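Local structure of 2-hydroxyhepta-2,4-diene-1,7-dioate isomerase (Corynebacterium glutamicum, 4DBF) at residues D172-D177 and R182-D187. The protein probably acts as a magnesium-binding oxaloacetate decarboxylase of the fumarylacetoacetate hydrolase (FAH) family, and may also work as an isomerase. Sequence-based numbering, arbitrary orientation.
Sequences DLQFAD and RAKGID
Asp-177 OD2 is gripped twice: Arg-182 NE donates to it at 2.9 Å, and a water hydrogen-bonded to OD2 also accepts from the backbone N of Ala-183. The other carboxylate oxygen, OD1, takes Arg-182 NH2 at 2.8 Å through its syn lone pair, with a nearly straight N-H...O angle of 161°. This side-on salt bridge uses one nitrogen per oxygen, yet the two planes stand 43° apart, so the pairing is twisted. A bend at chi3 (67°) in Arg-182 brings NE round to OD2. Leu-173 CD2 lies over one guanidinium face, 3.5 Å from NH2 and toward the rim. In this FAH-family domain the contact joins the short helices 171-177 and 181-185, which follow strand 159-170, the strand carrying the magnesium ligand Asp-167. Away from the salt bridge, carbon contacts take over: Ala-183 CB sits 3.5 Å from Gln-174 CG and also packs on Leu-173 CB. Leu-173 CD1 meets Ile-186 CD1 at 3.9 Å. Gln-174 lays its amide beside Lys-184 CE, its OE1 bonded to Arg-171. Lys-184 NZ bonds Ser-169 and Asp-167, placing its NZ beside the magnesium site.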
loop_
_atom_site.group_PDB
_atom_site.type_symbol
_atom_site.label_atom_id
_atom_site.label_comp_id
_atom_site.label_asym_id
_atom_site.label_seq_id
_atom_site.Cartn_x
_atom_site.Cartn_y
_atom_site.Cartn_z
ATOM N N ASP A 172 -17.083 -9.564 -8.932
ATOM C CA ASP A 172 -18.300 -8.987 -8.355
ATOM C C ASP A 172 -18.021 -7.789 -7.482
ATOM O O ASP A 172 -18.787 -6.775 -7.501
ATOM C CB ASP A 172 -19.084 -10.051 -7.533
ATOM C CG ASP A 172 -19.768 -11.109 -8.421
ATOM O OD1 ASP A 172 -19.836 -10.915 -9.654
ATOM O OD2 ASP A 172 -20.151 -12.200 -7.880
ATOM N N LEU A 173 -16.962 -7.874 -6.643
ATOM C CA LEU A 173 -16.636 -6.702 -5.806
ATOM C C LEU A 173 -16.073 -5.558 -6.644
ATOM O O LEU A 173 -16.352 -4.374 -6.281
ATOM C CB LEU A 173 -15.662 -7.025 -4.662
ATOM C CG LEU A 173 -16.206 -8.007 -3.604
ATOM C CD1 LEU A 173 -15.080 -8.382 -2.665
ATOM C CD2 LEU A 173 -17.383 -7.424 -2.807
ATOM N N GLN A 174 -15.324 -5.874 -7.703
ATOM C CA GLN A 174 -14.801 -4.802 -8.548
ATOM C C GLN A 174 -15.995 -3.939 -9.070
ATOM O O GLN A 174 -15.968 -2.691 -9.027
ATOM C CB GLN A 174 -14.084 -5.336 -9.740
ATOM C CG GLN A 174 -12.694 -5.779 -9.502
ATOM C CD GLN A 174 -12.019 -6.233 -10.796
ATOM O OE1 GLN A 174 -11.896 -7.392 -11.083
ATOM N NE2 GLN A 174 -11.578 -5.279 -11.587
ATOM N N PHE A 175 -17.004 -4.634 -9.598
ATOM C CA PHE A 175 -18.250 -3.969 -9.949
ATOM C C PHE A 175 -18.984 -3.294 -8.806
ATOM O O PHE A 175 -19.335 -2.141 -8.963
ATOM C CB PHE A 175 -19.206 -4.927 -10.708
ATOM C CG PHE A 175 -20.492 -4.273 -11.064
ATOM C CD1 PHE A 175 -20.533 -3.315 -12.092
ATOM C CD2 PHE A 175 -21.640 -4.541 -10.333
ATOM C CE1 PHE A 175 -21.715 -2.668 -12.426
ATOM C CE2 PHE A 175 -22.839 -3.881 -10.656
ATOM C CZ PHE A 175 -22.844 -2.940 -11.698
ATOM N N ALA A 176 -19.220 -3.905 -7.642
ATOM C CA ALA A 176 -19.962 -3.179 -6.575
ATOM C C ALA A 176 -19.248 -1.954 -5.986
ATOM O O ALA A 176 -19.883 -1.009 -5.554
ATOM C CB ALA A 176 -20.258 -4.109 -5.382
ATOM N N ASP A 177 -17.919 -2.043 -5.890
ATOM C CA ASP A 177 -17.098 -1.014 -5.210
ATOM C C ASP A 177 -16.679 0.125 -6.127
ATOM O O ASP A 177 -16.425 1.228 -5.642
ATOM C CB ASP A 177 -15.848 -1.674 -4.584
ATOM C CG ASP A 177 -16.177 -2.600 -3.380
ATOM O OD1 ASP A 177 -17.227 -2.403 -2.703
ATOM O OD2 ASP A 177 -15.385 -3.544 -3.114
ATOM N N ARG A 182 -10.463 -3.265 -2.693
ATOM C CA ARG A 182 -10.964 -4.425 -1.915
ATOM C C ARG A 182 -11.007 -5.745 -2.677
ATOM O O ARG A 182 -10.491 -6.786 -2.208
ATOM C CB ARG A 182 -12.343 -4.080 -1.272
ATOM C CG ARG A 182 -12.824 -5.150 -0.314
ATOM C CD ARG A 182 -14.019 -4.594 0.516
ATOM N NE ARG A 182 -15.209 -4.356 -0.335
ATOM C CZ ARG A 182 -16.441 -4.828 -0.065
ATOM N NH1 ARG A 182 -16.649 -5.587 1.002
ATOM N NH2 ARG A 182 -17.478 -4.519 -0.850
ATOM N N ALA A 183 -11.534 -5.709 -3.886
ATOM C CA ALA A 183 -11.665 -6.908 -4.724
ATOM C C ALA A 183 -10.318 -7.588 -4.954
ATOM O O ALA A 183 -10.282 -8.800 -5.213
ATOM C CB ALA A 183 -12.194 -6.527 -6.129
ATOM N N LYS A 184 -9.218 -6.795 -4.970
ATOM C CA LYS A 184 -7.920 -7.362 -5.326
ATOM C C LYS A 184 -6.983 -7.423 -4.121
ATOM O O LYS A 184 -5.838 -7.825 -4.244
ATOM C CB LYS A 184 -7.298 -6.503 -6.419
ATOM C CG LYS A 184 -8.079 -6.602 -7.788
ATOM C CD LYS A 184 -7.383 -5.819 -8.842
ATOM C CE LYS A 184 -7.982 -6.152 -10.267
ATOM N NZ LYS A 184 -7.179 -7.196 -11.002
ATOM N N GLY A 185 -7.476 -6.948 -2.982
ATOM C CA GLY A 185 -6.630 -6.614 -1.818
ATOM C C GLY A 185 -6.958 -7.465 -0.587
ATOM O O GLY A 185 -6.321 -7.308 0.455
ATOM N N ILE A 186 -7.890 -8.410 -0.751
ATOM C CA ILE A 186 -8.238 -9.377 0.342
ATOM C C ILE A 186 -6.958 -10.203 0.668
ATOM O O ILE A 186 -6.181 -10.545 -0.238
ATOM C CB ILE A 186 -9.428 -10.234 -0.092
ATOM C CG1 ILE A 186 -10.695 -9.358 0.004
ATOM C CG2 ILE A 186 -9.662 -11.464 0.823
ATOM C CD1 ILE A 186 -11.926 -9.827 -0.867
ATOM N N ASP A 187 -6.692 -10.476 1.933
ATOM C CA ASP A 187 -5.578 -11.316 2.319
ATOM C C ASP A 187 -5.491 -12.555 1.387
ATOM O O ASP A 187 -6.460 -13.164 1.117
ATOM C CB ASP A 187 -5.715 -11.802 3.765
ATOM C CG ASP A 187 -5.495 -10.738 4.810
ATOM O OD1 ASP A 187 -5.250 -9.605 4.527
ATOM O OD2 ASP A 187 -5.624 -11.087 5.970
HETATM O O HOH W 1 -13.174 -3.582 -4.970
#